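Local coordinates for protein pyocin S5 (Pseudomonas aeruginosa PAO1, PDB 6THK) that probably kills susceptible bacteria as a channel-forming bacteriocin that depolarises the cytoplasmic membrane and dissipates cellular energy, at residues D383-D395 with L422-D434. The protein carries 1 engineered substitution. Residues are numbered along the deposited sequence; the frame is centred on the assembly and turned at random.
Sequences DRQAIAKAFDSLD and LYQEFKISTETGD. With ZN (zinc ion), chain C.
Leu394 CD1 sits over the centre of one face of the Tyr423 ring, a CH-pi contact 3.4 Å from the centroid. With chi1 at -155° Leu394 turns CG away from its own amide nitrogen, and both methyls come across the tyrosine from just beyond the end of helix 381-392. Phe391 has its plane nearly parallel to that of Tyr423, but the rings are slid apart and barely overlap, with CE1 of Phe391 4.0 Å from CD1 of Tyr423. CZ of Phe391 instead lies over one face of Phe426, offset toward the rim, the two planes inclined at 52°; the closest carbons are modelled too tightly to be trusted in detail. Trp435 and Phe438 add edge-to-face partners to Phe426. At the edge of the Phe391 ring, Thr430 OG1 bonds back to Phe426 O. At the edge of the Arg384 guanidinium lie Thr430 O and Thr432 O; NE donates to the former, which is tilted somewhat from the plane, at 3.0 Å, a bent bond (131° at the hydrogen) arriving nearly end-on to the carbonyl. The two helices run antiparallel, axes 8.8 Å apart, closest in backbone where Ala388 meets Lys427; the small methyl of Ala388 packs against Glu431 CG at 3.5 Å. At the outer margin, Asp392 OD1 rests by Lys427 CD, while Lys427 NZ stays 4.9 Å from Asp392 OD1 and makes a long salt bridge to Glu431. Asp383, near the start of helix 381-392, binds zinc with His501 and His503 of the C-terminal histidine tag. Within this helical pore-forming domain, then, an aromatic cluster joins the buried side of the pair; Arg384 supplies the single hydrogen bond between the segments, reaching a carbonyl in the last turn of helix 419-431, whose dipole would probably favour a positive group there.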
loop_
_atom_site.group_PDB
_atom_site.type_symbol
_atom_site.label_atom_id
_atom_site.label_comp_id
_atom_site.label_asym_id
_atom_site.label_seq_id
_atom_site.Cartn_x
_atom_site.Cartn_y
_atom_site.Cartn_z
ATOM N N ASP A 383 4.929 35.050 68.200
ATOM C CA ASP A 383 5.396 34.869 66.829
ATOM C C ASP A 383 5.394 33.388 66.480
ATOM O O ASP A 383 4.793 32.978 65.501
ATOM C CB ASP A 383 6.806 35.433 66.634
ATOM C CG ASP A 383 6.873 36.940 66.775
ATOM O OD1 ASP A 383 5.862 37.628 66.565
ATOM O OD2 ASP A 383 7.949 37.439 67.128
ATOM N N ARG A 384 6.100 32.610 67.290
ATOM C CA ARG A 384 6.201 31.164 67.166
ATOM C C ARG A 384 4.797 30.579 67.019
ATOM O O ARG A 384 4.541 29.888 66.045
ATOM C CB ARG A 384 6.934 30.562 68.381
ATOM C CG ARG A 384 8.380 31.029 68.519
ATOM C CD ARG A 384 9.115 30.392 69.689
ATOM N NE ARG A 384 10.444 29.922 69.287
ATOM C CZ ARG A 384 11.548 30.663 69.300
ATOM N NH1 ARG A 384 11.505 31.927 69.705
ATOM N NH2 ARG A 384 12.706 30.144 68.908
ATOM N N GLN A 385 3.869 30.918 67.939
ATOM C CA GLN A 385 2.491 30.410 67.871
ATOM C C GLN A 385 1.782 30.769 66.578
ATOM O O GLN A 385 1.107 29.909 66.018
ATOM C CB GLN A 385 1.668 30.865 69.075
ATOM C CG GLN A 385 2.150 30.305 70.408
ATOM C CD GLN A 385 1.590 31.047 71.622
ATOM O OE1 GLN A 385 1.004 32.151 71.533
ATOM N NE2 GLN A 385 1.801 30.461 72.797
ATOM N N ALA A 386 1.953 32.016 66.084
ATOM C CA ALA A 386 1.354 32.506 64.831
ATOM C C ALA A 386 1.868 31.727 63.616
ATOM O O ALA A 386 1.084 31.395 62.712
ATOM C CB ALA A 386 1.652 33.989 64.646
ATOM N N ILE A 387 3.191 31.448 63.592
ATOM C CA ILE A 387 3.805 30.707 62.499
ATOM C C ILE A 387 3.383 29.227 62.577
ATOM O O ILE A 387 2.980 28.664 61.566
ATOM C CB ILE A 387 5.347 30.930 62.399
ATOM C CG1 ILE A 387 5.676 32.420 62.168
ATOM C CG2 ILE A 387 5.954 30.069 61.264
ATOM C CD1 ILE A 387 7.022 32.881 62.770
ATOM N N ALA A 388 3.404 28.629 63.775
ATOM C CA ALA A 388 2.974 27.239 63.975
ATOM C C ALA A 388 1.519 27.020 63.521
ATOM O O ALA A 388 1.268 26.112 62.729
ATOM C CB ALA A 388 3.148 26.852 65.418
ATOM N N LYS A 389 0.594 27.917 63.930
ATOM C CA LYS A 389 -0.827 27.892 63.561
ATOM C C LYS A 389 -1.055 27.957 62.064
ATOM O O LYS A 389 -1.921 27.231 61.561
ATOM C CB LYS A 389 -1.610 28.999 64.278
ATOM N N ALA A 390 -0.254 28.749 61.368
ATOM C CA ALA A 390 -0.350 28.897 59.925
ATOM C C ALA A 390 -0.068 27.582 59.220
ATOM O O ALA A 390 -0.739 27.216 58.282
ATOM C CB ALA A 390 0.615 29.950 59.449
ATOM N N PHE A 391 0.942 26.884 59.699
ATOM C CA PHE A 391 1.337 25.617 59.155
ATOM C C PHE A 391 0.278 24.547 59.358
ATOM O O PHE A 391 0.128 23.685 58.532
ATOM C CB PHE A 391 2.627 25.175 59.800
ATOM C CG PHE A 391 3.850 25.744 59.166
ATOM C CD1 PHE A 391 4.043 25.663 57.818
ATOM C CD2 PHE A 391 4.824 26.329 59.935
ATOM C CE1 PHE A 391 5.186 26.159 57.250
ATOM C CE2 PHE A 391 5.975 26.828 59.380
ATOM C CZ PHE A 391 6.152 26.750 58.030
ATOM N N ASP A 392 -0.438 24.609 60.470
ATOM C CA ASP A 392 -1.488 23.655 60.792
ATOM C C ASP A 392 -2.625 23.851 59.824
ATOM O O ASP A 392 -3.256 22.902 59.441
ATOM C CB ASP A 392 -2.013 23.863 62.220
ATOM C CG ASP A 392 -1.357 22.954 63.242
ATOM O OD1 ASP A 392 -0.387 22.272 62.885
ATOM O OD2 ASP A 392 -1.795 22.930 64.414
ATOM N N SER A 393 -2.886 25.087 59.438
ATOM C CA SER A 393 -3.965 25.415 58.517
ATOM C C SER A 393 -3.635 25.145 57.051
ATOM O O SER A 393 -4.450 25.379 56.175
ATOM C CB SER A 393 -4.336 26.890 58.675
ATOM O OG SER A 393 -5.057 27.371 57.563
ATOM N N LEU A 394 -2.418 24.692 56.812
ATOM C CA LEU A 394 -1.889 24.380 55.475
ATOM C C LEU A 394 -2.758 23.471 54.636
ATOM O O LEU A 394 -3.125 22.371 55.051
ATOM C CB LEU A 394 -0.461 23.814 55.536
ATOM C CG LEU A 394 0.380 24.004 54.276
ATOM C CD1 LEU A 394 1.789 24.387 54.636
ATOM C CD2 LEU A 394 0.324 22.768 53.372
ATOM N N ASP A 395 -2.995 23.929 53.411
ATOM C CA ASP A 395 -3.785 23.276 52.381
ATOM C C ASP A 395 -2.840 22.412 51.527
ATOM O O ASP A 395 -2.040 22.969 50.776
ATOM C CB ASP A 395 -4.454 24.365 51.538
ATOM C CG ASP A 395 -5.339 23.816 50.458
ATOM O OD1 ASP A 395 -4.800 23.300 49.470
ATOM O OD2 ASP A 395 -6.575 23.866 50.623
ATOM N N LEU A 422 6.265 16.928 56.754
ATOM C CA LEU A 422 7.278 17.960 56.674
ATOM C C LEU A 422 6.902 19.198 57.464
ATOM O O LEU A 422 7.694 19.724 58.227
ATOM C CB LEU A 422 7.501 18.338 55.215
ATOM C CG LEU A 422 8.575 19.391 55.000
ATOM C CD1 LEU A 422 9.799 19.018 55.808
ATOM C CD2 LEU A 422 8.908 19.509 53.528
ATOM N N TYR A 423 5.681 19.660 57.253
ATOM C CA TYR A 423 5.173 20.840 57.926
ATOM C C TYR A 423 5.066 20.666 59.427
ATOM O O TYR A 423 5.288 21.599 60.181
ATOM C CB TYR A 423 3.873 21.295 57.286
ATOM C CG TYR A 423 4.116 21.732 55.876
ATOM C CD1 TYR A 423 5.198 22.537 55.568
ATOM C CD2 TYR A 423 3.301 21.311 54.846
ATOM C CE1 TYR A 423 5.448 22.930 54.277
ATOM C CE2 TYR A 423 3.545 21.696 53.547
ATOM C CZ TYR A 423 4.615 22.511 53.272
ATOM O OH TYR A 423 4.851 22.901 51.983
ATOM N N GLN A 424 4.694 19.472 59.855
ATOM C CA GLN A 424 4.597 19.204 61.267
ATOM C C GLN A 424 5.963 19.352 61.909
ATOM O O GLN A 424 6.096 19.959 62.952
ATOM C CB GLN A 424 4.082 17.795 61.490
ATOM C CG GLN A 424 4.369 17.261 62.874
ATOM C CD GLN A 424 3.110 17.089 63.679
ATOM O OE1 GLN A 424 2.071 17.649 63.349
ATOM N NE2 GLN A 424 3.194 16.309 64.738
ATOM N N GLU A 425 6.991 18.812 61.273
ATOM C CA GLU A 425 8.334 18.949 61.820
ATOM C C GLU A 425 8.791 20.421 61.799
ATOM O O GLU A 425 9.521 20.855 62.673
ATOM C CB GLU A 425 9.335 17.890 61.302
ATOM C CG GLU A 425 10.628 17.792 62.154
ATOM C CD GLU A 425 10.453 17.107 63.513
ATOM O OE1 GLU A 425 9.382 16.493 63.673
ATOM O OE2 GLU A 425 11.354 17.183 64.409
ATOM N N PHE A 426 8.396 21.171 60.776
ATOM C CA PHE A 426 8.716 22.590 60.725
ATOM C C PHE A 426 8.044 23.320 61.885
ATOM O O PHE A 426 8.657 24.151 62.542
ATOM C CB PHE A 426 8.263 23.200 59.405
ATOM C CG PHE A 426 8.885 24.528 59.112
ATOM C CD1 PHE A 426 8.604 25.621 59.900
ATOM C CD2 PHE A 426 9.754 24.685 58.055
ATOM C CE1 PHE A 426 9.164 26.853 59.637
ATOM C CE2 PHE A 426 10.331 25.909 57.791
ATOM C CZ PHE A 426 10.035 26.996 58.584
ATOM N N LYS A 427 6.783 22.977 62.138
ATOM C CA LYS A 427 5.995 23.565 63.214
ATOM C C LYS A 427 6.578 23.256 64.587
ATOM O O LYS A 427 6.692 24.135 65.423
ATOM C CB LYS A 427 4.551 23.085 63.130
ATOM C CG LYS A 427 3.852 22.970 64.470
ATOM C CD LYS A 427 2.409 22.514 64.310
ATOM C CE LYS A 427 2.176 21.148 64.937
ATOM N NZ LYS A 427 3.152 20.835 66.013
ATOM N N ILE A 428 7.011 22.015 64.798
ATOM C CA ILE A 428 7.616 21.608 66.065
ATOM C C ILE A 428 8.904 22.384 66.279
ATOM O O ILE A 428 9.186 22.856 67.365
ATOM C CB ILE A 428 7.936 20.106 66.087
ATOM C CG1 ILE A 428 6.663 19.274 66.045
ATOM C CG2 ILE A 428 8.737 19.747 67.325
ATOM C CD1 ILE A 428 6.914 17.830 65.695
ATOM N N SER A 429 9.663 22.529 65.200
ATOM C CA SER A 429 10.908 23.268 65.146
ATOM C C SER A 429 10.748 24.772 65.346
ATOM O O SER A 429 11.719 25.441 65.593
ATOM C CB SER A 429 11.626 22.999 63.831
ATOM O OG SER A 429 12.426 21.844 63.930
ATOM N N THR A 430 9.566 25.315 65.084
ATOM C CA THR A 430 9.302 26.726 65.292
ATOM C C THR A 430 8.950 26.964 66.763
ATOM O O THR A 430 9.456 27.878 67.399
ATOM C CB THR A 430 8.140 27.197 64.412
ATOM O OG1 THR A 430 8.531 27.138 63.041
ATOM C CG2 THR A 430 7.764 28.615 64.747
ATOM N N GLU A 431 8.076 26.114 67.282
ATOM C CA GLU A 431 7.601 26.131 68.660
ATOM C C GLU A 431 8.715 25.845 69.645
ATOM O O GLU A 431 8.820 26.523 70.664
ATOM C CB GLU A 431 6.415 25.178 68.829
ATOM C CG GLU A 431 5.210 25.625 68.016
ATOM C CD GLU A 431 3.861 25.133 68.494
ATOM O OE1 GLU A 431 3.584 23.920 68.345
ATOM O OE2 GLU A 431 3.059 25.973 68.963
ATOM N N THR A 432 9.558 24.863 69.344
ATOM C CA THR A 432 10.713 24.564 70.188
ATOM C C THR A 432 11.869 25.377 69.595
ATOM O O THR A 432 11.722 26.012 68.542
ATOM C CB THR A 432 10.967 23.032 70.265
ATOM O OG1 THR A 432 11.481 22.538 69.027
ATOM C CG2 THR A 432 9.716 22.248 70.647
ATOM N N GLY A 433 13.006 25.402 70.253
ATOM C CA GLY A 433 14.110 26.125 69.637
ATOM C C GLY A 433 14.924 25.241 68.718
ATOM O O GLY A 433 15.887 25.711 68.122
ATOM N N ASP A 434 14.562 23.945 68.625
ATOM C CA ASP A 434 15.348 22.928 67.939
ATOM C C ASP A 434 15.015 22.700 66.456
ATOM O O ASP A 434 13.951 22.171 66.098
ATOM C CB ASP A 434 15.302 21.594 68.721
ATOM C CG ASP A 434 16.478 20.657 68.463
ATOM O OD1 ASP A 434 17.378 21.025 67.665
ATOM O OD2 ASP A 434 16.492 19.550 69.042
HETATM ZN ZN ZN C . 6.398 39.691 67.295
#